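Local coordinates for protein indole-3-acetic acid-amido synthetase GH3.15 (Arabidopsis thaliana, PDB 6E1Q) that conjugates the auxin precursor indole-3-butyric acid, and the herbicide acid 2,4-DB, to glutamine in an ATP-dependent acyl acid-amido synthetase reaction, at residues A[453-458]-A[480-485]; A[498-503]-A[528-533]; A[539-544]-A[553-558]. All blocks are in the same frame, centred on the assembly; numbering follows the deposited sequence. Where two conformers were deposited one is given.

Interaction 1: A[453-458]-A[480-485]; sequences LLLEPH and IYWELG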
loop_
_atom_site.group_PDB
_atom_site.type_symbol
_atom_site.label_atom_id
_atom_site.label_comp_id
_atom_site.label_asym_id
_atom_site.label_seq_id
_atom_site.Cartn_x
_atom_site.Cartn_y
_atom_site.Cartn_z
ATOM N N LEU A 453 -9.306 -20.926 2.982
ATOM C CA LEU A 453 -8.563 -22.022 3.596
ATOM C C LEU A 453 -9.142 -23.383 3.236
ATOM O O LEU A 453 -8.399 -24.370 3.130
ATOM C CB LEU A 453 -8.564 -21.850 5.111
ATOM C CG LEU A 453 -7.340 -22.413 5.801
ATOM C CD1 LEU A 453 -6.184 -21.422 5.620
ATOM C CD2 LEU A 453 -7.659 -22.655 7.264
ATOM N N LEU A 454 -10.457 -23.465 3.028
ATOM C CA LEU A 454 -11.064 -24.754 2.703
ATOM C C LEU A 454 -10.575 -25.302 1.372
ATOM O O LEU A 454 -10.727 -26.499 1.117
ATOM C CB LEU A 454 -12.584 -24.631 2.670
ATOM C CG LEU A 454 -13.302 -24.840 4.013
ATOM C CD1 LEU A 454 -12.775 -23.892 5.076
ATOM C CD2 LEU A 454 -14.791 -24.661 3.831
ATOM N N LEU A 455 -10.023 -24.453 0.505
ATOM C CA LEU A 455 -9.515 -24.937 -0.773
ATOM C C LEU A 455 -8.139 -25.588 -0.673
ATOM O O LEU A 455 -7.769 -26.331 -1.585
ATOM C CB LEU A 455 -9.426 -23.800 -1.789
ATOM C CG LEU A 455 -10.626 -22.909 -2.077
ATOM C CD1 LEU A 455 -10.119 -21.603 -2.706
ATOM C CD2 LEU A 455 -11.643 -23.607 -2.972
ATOM N N GLU A 456 -7.369 -25.302 0.383
ATOM C CA GLU A 456 -6.025 -25.873 0.500
ATOM C C GLU A 456 -5.994 -27.388 0.371
ATOM O O GLU A 456 -5.100 -27.894 -0.329
ATOM C CB GLU A 456 -5.370 -25.450 1.822
ATOM C CG GLU A 456 -4.892 -24.012 1.871
ATOM C CD GLU A 456 -4.026 -23.738 3.091
ATOM O OE1 GLU A 456 -3.784 -24.687 3.870
ATOM O OE2 GLU A 456 -3.587 -22.578 3.270
ATOM N N PRO A 457 -6.895 -28.164 0.987
ATOM C CA PRO A 457 -6.872 -29.614 0.766
ATOM C C PRO A 457 -7.154 -30.023 -0.667
ATOM O O PRO A 457 -6.901 -31.180 -1.009
ATOM C CB PRO A 457 -7.966 -30.139 1.712
ATOM C CG PRO A 457 -8.068 -29.104 2.769
ATOM C CD PRO A 457 -7.835 -27.801 2.069
ATOM N N HIS A 458 -7.677 -29.135 -1.511
ATOM C CA HIS A 458 -7.980 -29.495 -2.891
ATOM C C HIS A 458 -6.957 -28.950 -3.888
ATOM O O HIS A 458 -7.190 -29.034 -5.096
ATOM C CB HIS A 458 -9.380 -29.018 -3.267
ATOM C CG HIS A 458 -10.457 -29.662 -2.460
ATOM N ND1 HIS A 458 -10.708 -29.324 -1.146
ATOM C CD2 HIS A 458 -11.313 -30.664 -2.763
ATOM C CE1 HIS A 458 -11.687 -30.076 -0.682
ATOM N NE2 HIS A 458 -12.072 -30.897 -1.644
ATOM N N ILE A 480 -19.787 -12.692 -4.223
ATOM C CA ILE A 480 -18.324 -12.635 -4.148
ATOM C C ILE A 480 -17.728 -13.290 -5.392
ATOM O O ILE A 480 -18.008 -14.460 -5.685
ATOM C CB ILE A 480 -17.791 -13.299 -2.869
ATOM C CG1 ILE A 480 -18.728 -13.029 -1.695
ATOM C CG2 ILE A 480 -16.382 -12.803 -2.568
ATOM C CD1 ILE A 480 -18.714 -11.601 -1.199
ATOM N N TYR A 481 -16.885 -12.547 -6.118
ATOM C CA TYR A 481 -16.185 -13.079 -7.288
ATOM C C TYR A 481 -14.826 -13.641 -6.865
ATOM O O TYR A 481 -13.998 -12.919 -6.306
ATOM C CB TYR A 481 -15.994 -12.001 -8.361
ATOM C CG TYR A 481 -17.284 -11.387 -8.872
ATOM C CD1 TYR A 481 -17.995 -11.972 -9.914
ATOM C CD2 TYR A 481 -17.792 -10.220 -8.305
ATOM C CE1 TYR A 481 -19.192 -11.410 -10.379
ATOM C CE2 TYR A 481 -18.979 -9.652 -8.761
ATOM C CZ TYR A 481 -19.665 -10.250 -9.797
ATOM O OH TYR A 481 -20.826 -9.675 -10.230
ATOM N N TRP A 482 -14.581 -14.908 -7.176
ATOM C CA TRP A 482 -13.356 -15.608 -6.804
ATOM C C TRP A 482 -12.610 -16.009 -8.071
ATOM O O TRP A 482 -13.159 -16.722 -8.918
ATOM C CB TRP A 482 -13.668 -16.860 -5.969
ATOM C CG TRP A 482 -13.778 -16.615 -4.486
ATOM C CD1 TRP A 482 -13.963 -15.421 -3.867
ATOM C CD2 TRP A 482 -13.694 -17.598 -3.448
ATOM N NE1 TRP A 482 -14.008 -15.593 -2.504
ATOM C CE2 TRP A 482 -13.839 -16.920 -2.220
ATOM C CE3 TRP A 482 -13.511 -18.982 -3.439
ATOM C CZ2 TRP A 482 -13.800 -17.576 -0.994
ATOM C CZ3 TRP A 482 -13.470 -19.641 -2.214
ATOM C CH2 TRP A 482 -13.604 -18.934 -1.013
ATOM N N GLU A 483 -11.365 -15.568 -8.201
ATOM C CA GLU A 483 -10.498 -16.078 -9.261
ATOM C C GLU A 483 -9.560 -17.112 -8.655
ATOM O O GLU A 483 -8.763 -16.787 -7.770
ATOM C CB GLU A 483 -9.702 -14.967 -9.941
ATOM C CG GLU A 483 -8.817 -15.517 -11.052
ATOM C CD GLU A 483 -8.140 -14.441 -11.871
ATOM O OE1 GLU A 483 -8.761 -13.378 -12.098
ATOM O OE2 GLU A 483 -6.986 -14.677 -12.301
ATOM N N LEU A 484 -9.673 -18.356 -9.113
ATOM C CA LEU A 484 -8.927 -19.479 -8.565
ATOM C C LEU A 484 -7.752 -19.853 -9.462
ATOM O O LEU A 484 -7.809 -19.686 -10.681
ATOM C CB LEU A 484 -9.841 -20.700 -8.376
ATOM C CG LEU A 484 -11.020 -20.484 -7.416
ATOM C CD1 LEU A 484 -11.906 -21.733 -7.271
ATOM C CD2 LEU A 484 -10.531 -19.996 -6.053
ATOM N N GLY A 485 -6.683 -20.389 -8.837
ATOM C CA GLY A 485 -5.573 -20.970 -9.567
ATOM C C GLY A 485 -5.031 -22.206 -8.865
ATOM O O GLY A 485 -5.464 -22.562 -7.759
#
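In the hydrophobic core of the C-terminal domain, Leu455 from the turn after helix 441-452 meets Trp482 and Leu484 on strand 477-485. One methyl of the leucine makes the closest contacts. Its CD1 stands 3.7 Å from CD2 of Leu484 and also reaches the six-membered part of the indole, with CD1 of Leu455 3.9 Å from CZ3 of Trp482. That approach to the ring is oblique, while the two leucine side chains meet nearly at right angles. On the strand, Trp482 and Leu484 are two residues apart and turn the same way, so the methyl finds both on one face. In Leu455, chi1 (-53°) sets CG beside the backbone N, and chi2 (160°) then turns CD1 toward the strand.

The strand belongs to the small mixed sheet 461-470, 477-485, 529-533, 574-579, and the turn packs against one face of it together with helix 497-510, whose Met500 also touches the indole. Behind the leucine the backbone is folded tightly: Glu456 N bonds to Leu453 O at 3.1 Å, and His458 N to Leu455 O at 2.8 Å. Between the two segments no hydrogen bond forms, and the three side chains that meet are all buried, so what joins these two segments is apolar packing. Leu460 adds to the apolar surroundings of Leu455, and Pro495 does the same for Leu484. From the neighbouring Glu483, the carboxylate takes hydrogen bonds from the backbone N atoms of Gly536 and Phe538.

Interaction 2: A[498-503]-A[528-533]; sequences DVMEEC and LEIKVV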
loop_
_atom_site.group_PDB
_atom_site.type_symbol
_atom_site.label_atom_id
_atom_site.label_comp_id
_atom_site.label_asym_id
_atom_site.label_seq_id
_atom_site.Cartn_x
_atom_site.Cartn_y
_atom_site.Cartn_z
ATOM N N ASP A 498 -19.572 -29.287 -3.490
ATOM C CA ASP A 498 -19.733 -29.371 -2.040
ATOM C C ASP A 498 -18.764 -28.444 -1.317
ATOM O O ASP A 498 -19.158 -27.695 -0.416
ATOM C CB ASP A 498 -19.541 -30.812 -1.546
ATOM C CG ASP A 498 -20.699 -31.737 -1.929
ATOM O OD1 ASP A 498 -21.875 -31.401 -1.673
ATOM O OD2 ASP A 498 -20.426 -32.824 -2.460
ATOM N N VAL A 499 -17.484 -28.482 -1.683
ATOM C CA VAL A 499 -16.540 -27.583 -1.031
ATOM C C VAL A 499 -16.877 -26.118 -1.339
ATOM O O VAL A 499 -16.850 -25.273 -0.439
ATOM C CB VAL A 499 -15.091 -27.964 -1.396
ATOM C CG1 VAL A 499 -14.821 -27.743 -2.858
ATOM C CG2 VAL A 499 -14.112 -27.174 -0.540
ATOM N N MET A 500 -17.243 -25.789 -2.592
ATOM C CA MET A 500 -17.609 -24.403 -2.919
ATOM C C MET A 500 -18.801 -23.940 -2.099
ATOM O O MET A 500 -18.828 -22.802 -1.620
ATOM C CB MET A 500 -17.910 -24.244 -4.421
ATOM C CG MET A 500 -16.669 -24.219 -5.305
ATOM S SD MET A 500 -15.373 -23.175 -4.579
ATOM C CE MET A 500 -16.101 -21.535 -4.737
ATOM N N GLU A 501 -19.789 -24.816 -1.913
ATOM C CA GLU A 501 -20.958 -24.437 -1.132
ATOM C C GLU A 501 -20.591 -24.223 0.332
ATOM O O GLU A 501 -21.136 -23.328 0.994
ATOM C CB GLU A 501 -22.049 -25.497 -1.291
ATOM C CG GLU A 501 -22.691 -25.483 -2.688
ATOM C CD GLU A 501 -23.815 -26.515 -2.861
ATOM O OE1 GLU A 501 -23.724 -27.636 -2.308
ATOM O OE2 GLU A 501 -24.797 -26.194 -3.567
ATOM N N GLU A 502 -19.665 -25.029 0.859
ATOM C CA GLU A 502 -19.204 -24.795 2.225
ATOM C C GLU A 502 -18.386 -23.513 2.315
ATOM O O GLU A 502 -18.435 -22.828 3.345
ATOM C CB GLU A 502 -18.412 -26.003 2.735
ATOM C CG GLU A 502 -18.035 -25.956 4.230
ATOM C CD GLU A 502 -19.228 -26.111 5.167
ATOM O OE1 GLU A 502 -20.347 -26.359 4.668
ATOM O OE2 GLU A 502 -19.046 -25.999 6.411
ATOM N N CYS A 503 -17.655 -23.156 1.245
ATOM C CA CYS A 503 -16.975 -21.860 1.213
ATOM C C CYS A 503 -17.978 -20.722 1.359
ATOM O O CYS A 503 -17.759 -19.778 2.128
ATOM C CB CYS A 503 -16.183 -21.689 -0.091
ATOM S SG CYS A 503 -14.673 -22.666 -0.112
ATOM N N LEU A 528 -25.663 -16.115 0.473
ATOM C CA LEU A 528 -24.464 -15.597 -0.168
ATOM C C LEU A 528 -24.079 -16.468 -1.353
ATOM O O LEU A 528 -24.250 -17.691 -1.342
ATOM C CB LEU A 528 -23.303 -15.521 0.818
ATOM C CG LEU A 528 -21.987 -14.933 0.288
ATOM C CD1 LEU A 528 -21.359 -14.015 1.314
ATOM C CD2 LEU A 528 -21.012 -16.047 -0.092
ATOM N N GLU A 529 -23.543 -15.815 -2.378
ATOM C CA GLU A 529 -23.200 -16.453 -3.637
ATOM C C GLU A 529 -21.739 -16.199 -3.950
ATOM O O GLU A 529 -21.273 -15.062 -3.860
ATOM C CB GLU A 529 -24.076 -15.909 -4.766
ATOM C CG GLU A 529 -23.737 -16.437 -6.139
ATOM C CD GLU A 529 -24.793 -16.049 -7.176
ATOM O OE1 GLU A 529 -25.653 -15.191 -6.870
ATOM O OE2 GLU A 529 -24.763 -16.608 -8.291
ATOM N N ILE A 530 -21.021 -17.250 -4.329
ATOM C CA ILE A 530 -19.670 -17.124 -4.849
ATOM C C ILE A 530 -19.711 -17.487 -6.322
ATOM O O ILE A 530 -20.215 -18.559 -6.693
ATOM C CB ILE A 530 -18.658 -18.001 -4.091
ATOM C CG1 ILE A 530 -18.485 -17.500 -2.656
ATOM C CG2 ILE A 530 -17.314 -18.015 -4.834
ATOM C CD1 ILE A 530 -17.588 -18.388 -1.795
ATOM N N LYS A 531 -19.201 -16.584 -7.158
ATOM C CA LYS A 531 -19.067 -16.816 -8.588
ATOM C C LYS A 531 -17.583 -16.947 -8.905
ATOM O O LYS A 531 -16.790 -16.059 -8.573
ATOM C CB LYS A 531 -19.715 -15.692 -9.398
ATOM C CG LYS A 531 -21.232 -15.539 -9.153
ATOM C CD LYS A 531 -21.800 -14.239 -9.739
ATOM C CE LYS A 531 -23.069 -14.485 -10.527
ATOM N NZ LYS A 531 -24.146 -13.496 -10.264
ATOM N N VAL A 532 -17.205 -18.075 -9.491
ATOM C CA VAL A 532 -15.827 -18.285 -9.911
ATOM C C VAL A 532 -15.633 -17.663 -11.287
ATOM O O VAL A 532 -16.394 -17.939 -12.220
ATOM C CB VAL A 532 -15.492 -19.782 -9.917
ATOM C CG1 VAL A 532 -14.107 -20.019 -10.480
ATOM C CG2 VAL A 532 -15.589 -20.322 -8.497
ATOM N N VAL A 533 -14.629 -16.805 -11.417
ATOM C CA VAL A 533 -14.370 -16.128 -12.684
ATOM C C VAL A 533 -13.134 -16.731 -13.327
ATOM O O VAL A 533 -12.233 -17.231 -12.646
ATOM C CB VAL A 533 -14.226 -14.605 -12.504
ATOM C CG1 VAL A 533 -15.570 -14.011 -12.135
ATOM C CG2 VAL A 533 -13.192 -14.294 -11.416
#
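Met500 and Cys503 on helix 497-510 pack against Ile530 and Val532 of strand 529-533, a helix-on-sheet contact in the C-terminal domain. The short helix and strand segments run at 130° to one another, with their axes 8.7 Å apart at the closest.

All the contacts between the segments are apolar. Met500 touches through its terminal methyl: CE lies 3.7 Å from CG2 of Ile530 and 4.0 Å from CG2 of Val532, bridging two residues on the same face of the strand. Bends at chi2 (-44°) and chi3 (-68°) fold the thioether back on itself and bring CE to these methyls, and the methionine meets each of the two side chains at roughly a right angle. Ile530 uses its other branch for the cysteine. While CG2 takes the methionine, CD1 reaches back to the helix, 4.0 Å from CB of Cys503. Trp482 touches Ile530, and Phe578 of strand 574-579 touches Met500.

Polar interactions stay within each segment or lead elsewhere. The helix keeps its regular backbone bonds, as from Cys503 N to Val499 O. On the other face of the strand, Lys531 and Glu529 point away from the helix; Lys531 forms a salt bridge with Glu571, and His477 is hydrogen-bonded to OE1 of Glu529. Between the two side chains themselves runs a long salt bridge, NZ of Lys531 standing 3.7 Å from OE2 of Glu529.

Interaction 3: A[539-544]-A[553-558]; sequences DELMNF and SQYKTP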
loop_
_atom_site.group_PDB
_atom_site.type_symbol
_atom_site.label_atom_id
_atom_site.label_comp_id
_atom_site.label_asym_id
_atom_site.label_seq_id
_atom_site.Cartn_x
_atom_site.Cartn_y
_atom_site.Cartn_z
ATOM N N ASP A 539 -7.178 -8.912 -13.953
ATOM C CA ASP A 539 -6.407 -8.025 -14.826
ATOM C C ASP A 539 -7.305 -7.251 -15.779
ATOM O O ASP A 539 -7.056 -6.071 -16.042
ATOM C CB ASP A 539 -5.373 -8.809 -15.617
ATOM C CG ASP A 539 -4.265 -9.297 -14.757
ATOM O OD1 ASP A 539 -4.220 -8.874 -13.580
ATOM O OD2 ASP A 539 -3.434 -10.075 -15.256
ATOM N N GLU A 540 -8.350 -7.890 -16.316
ATOM C CA GLU A 540 -9.315 -7.144 -17.121
ATOM C C GLU A 540 -9.979 -6.052 -16.291
ATOM O O GLU A 540 -10.158 -4.922 -16.759
ATOM C CB GLU A 540 -10.378 -8.083 -17.712
ATOM C CG GLU A 540 -11.455 -7.343 -18.552
ATOM C CD GLU A 540 -12.487 -8.281 -19.213
ATOM O OE1 GLU A 540 -12.351 -9.512 -19.084
ATOM O OE2 GLU A 540 -13.437 -7.787 -19.865
ATOM N N LEU A 541 -10.356 -6.379 -15.057
ATOM C CA LEU A 541 -10.936 -5.383 -14.172
ATOM C C LEU A 541 -9.971 -4.230 -13.980
ATOM O O LEU A 541 -10.341 -3.059 -14.105
ATOM C CB LEU A 541 -11.292 -6.022 -12.822
ATOM C CG LEU A 541 -11.973 -5.085 -11.816
ATOM C CD1 LEU A 541 -13.359 -4.643 -12.337
ATOM C CD2 LEU A 541 -12.112 -5.734 -10.456
ATOM N N MET A 542 -8.711 -4.556 -13.697
ATOM C CA MET A 542 -7.705 -3.530 -13.468
ATOM C C MET A 542 -7.538 -2.633 -14.685
ATOM O O MET A 542 -7.497 -1.402 -14.555
ATOM C CB MET A 542 -6.375 -4.190 -13.103
ATOM C CG MET A 542 -5.183 -3.285 -13.323
ATOM S SD MET A 542 -3.752 -3.777 -12.386
ATOM C CE MET A 542 -3.128 -4.768 -13.706
ATOM N N ASN A 543 -7.441 -3.230 -15.877
ATOM C CA ASN A 543 -7.225 -2.429 -17.083
ATOM C C ASN A 543 -8.419 -1.526 -17.359
ATOM O O ASN A 543 -8.273 -0.441 -17.945
ATOM C CB ASN A 543 -6.946 -3.342 -18.281
ATOM C CG ASN A 543 -5.572 -3.988 -18.207
ATOM O OD1 ASN A 543 -4.643 -3.433 -17.622
ATOM N ND2 ASN A 543 -5.430 -5.153 -18.821
ATOM N N PHE A 544 -9.604 -1.959 -16.935
ATOM C CA PHE A 544 -10.784 -1.117 -17.046
ATOM C C PHE A 544 -10.608 0.169 -16.240
ATOM O O PHE A 544 -10.847 1.272 -16.746
ATOM C CB PHE A 544 -12.012 -1.900 -16.576
ATOM C CG PHE A 544 -13.235 -1.058 -16.442
ATOM C CD1 PHE A 544 -13.970 -0.698 -17.559
ATOM C CD2 PHE A 544 -13.636 -0.600 -15.195
ATOM C CE1 PHE A 544 -15.094 0.096 -17.433
ATOM C CE2 PHE A 544 -14.760 0.196 -15.058
ATOM C CZ PHE A 544 -15.488 0.545 -16.175
ATOM N N SER A 553 0.490 2.642 -10.393
ATOM C CA SER A 553 1.315 2.281 -9.244
ATOM C C SER A 553 0.535 2.299 -7.943
ATOM O O SER A 553 0.988 1.734 -6.948
ATOM C CB SER A 553 2.489 3.247 -9.135
ATOM O OG SER A 553 2.016 4.577 -8.996
ATOM N N GLN A 554 -0.603 2.973 -7.914
ATOM C CA GLN A 554 -1.422 2.993 -6.720
ATOM C C GLN A 554 -2.617 2.065 -6.842
ATOM O O GLN A 554 -3.450 2.024 -5.936
ATOM C CB GLN A 554 -1.867 4.428 -6.418
ATOM C CG GLN A 554 -0.735 5.323 -5.890
ATOM C CD GLN A 554 -1.055 6.825 -5.953
ATOM O OE1 GLN A 554 -1.433 7.354 -6.999
ATOM N NE2 GLN A 554 -0.889 7.510 -4.828
ATOM N N TYR A 555 -2.717 1.304 -7.933
ATOM C CA TYR A 555 -3.902 0.474 -8.125
ATOM C C TYR A 555 -3.940 -0.664 -7.111
ATOM O O TYR A 555 -2.940 -1.359 -6.896
ATOM C CB TYR A 555 -3.957 -0.101 -9.541
ATOM C CG TYR A 555 -5.178 -0.974 -9.734
ATOM C CD1 TYR A 555 -6.391 -0.420 -10.157
ATOM C CD2 TYR A 555 -5.133 -2.342 -9.464
ATOM C CE1 TYR A 555 -7.530 -1.219 -10.319
ATOM C CE2 TYR A 555 -6.260 -3.142 -9.622
ATOM C CZ TYR A 555 -7.459 -2.573 -10.053
ATOM O OH TYR A 555 -8.592 -3.362 -10.216
ATOM N N LYS A 556 -5.107 -0.857 -6.497
ATOM C CA LYS A 556 -5.402 -2.034 -5.697
ATOM C C LYS A 556 -6.731 -2.595 -6.161
ATOM O O LYS A 556 -7.642 -1.842 -6.514
ATOM C CB LYS A 556 -5.499 -1.720 -4.191
ATOM C CG LYS A 556 -4.569 -0.637 -3.685
ATOM C CD LYS A 556 -4.836 -0.376 -2.206
ATOM C CE LYS A 556 -4.425 1.019 -1.797
ATOM N NZ LYS A 556 -3.483 1.012 -0.654
ATOM N N THR A 557 -6.851 -3.911 -6.144
ATOM C CA THR A 557 -8.149 -4.499 -6.435
ATOM C C THR A 557 -9.183 -4.006 -5.428
ATOM O O THR A 557 -9.025 -4.249 -4.223
ATOM C CB THR A 557 -8.073 -6.023 -6.412
ATOM O OG1 THR A 557 -7.100 -6.459 -7.375
ATOM C CG2 THR A 557 -9.432 -6.611 -6.769
ATOM N N PRO A 558 -10.208 -3.273 -5.853
ATOM C CA PRO A 558 -11.252 -2.867 -4.901
ATOM C C PRO A 558 -11.998 -4.100 -4.425
ATOM O O PRO A 558 -12.261 -5.020 -5.202
ATOM C CB PRO A 558 -12.157 -1.950 -5.731
ATOM C CG PRO A 558 -12.018 -2.501 -7.126
ATOM C CD PRO A 558 -10.588 -2.992 -7.250
#
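A Met-aromatic contact ties the loop after helix 537-547 back onto that helix: CG of Met542 lies over one face of the Tyr555 ring. This carbon sits above the ring centre, 3.9 Å from the centroid and 13° off the normal, a CH-pi contact. The sulfur comes in more obliquely toward one side of the ring, with SD of Met542 3.5 Å from CD2 of Tyr555. With CG of Tyr555 opposite the backbone N (chi1 179°), the ring reaches from the loop to the helix backbone, where its OH packs 3.4 Å from CA of Met542. Leu541 flanks the hydroxyl end through CG, 4.1 Å from OH of Tyr555, and CD2 of Leu541 makes a looser contact with CD of Pro558. Trimming Tyr555 to an alanine would probably leave the Met542 thioether without its aromatic partner and open a gap between loop and helix.

The ring lies about 9 Å, side chain to side chain, from the ATP-binding Ser98, and Gln554 bonds to the backbone of Thr96. Helix 564-571 packs on Leu541 through Ala566, helix 220-243 meets Met542 through Lys225, and Thr466 of strand 461-470 is hydrogen-bonded to the carbonyl of Pro558.

How the interactions relate
All three contacts fall within the GH3 C-terminal domain range and come in series along the chain, each closing before the next opens. Interactions 1 and 2 are neighbours, their centres 9 Å apart: strands 477-485 and 529-533 lie side by side in one sheet, joined by backbone bonds such as Ile480 N to Glu529 O, and Leu454 packs on Glu502. Both therefore pack on the same sheet, consistent with one shared core. Interaction 3 stands apart, its centre about 20 Å from interaction 1 and 23 Å from interaction 2, on helix 537-547, which follows strand 529-533. It lies nearer the centre of the chain, where the C-terminal domain approaches the ATP-binding region, whereas the other two are remote from the annotated sites.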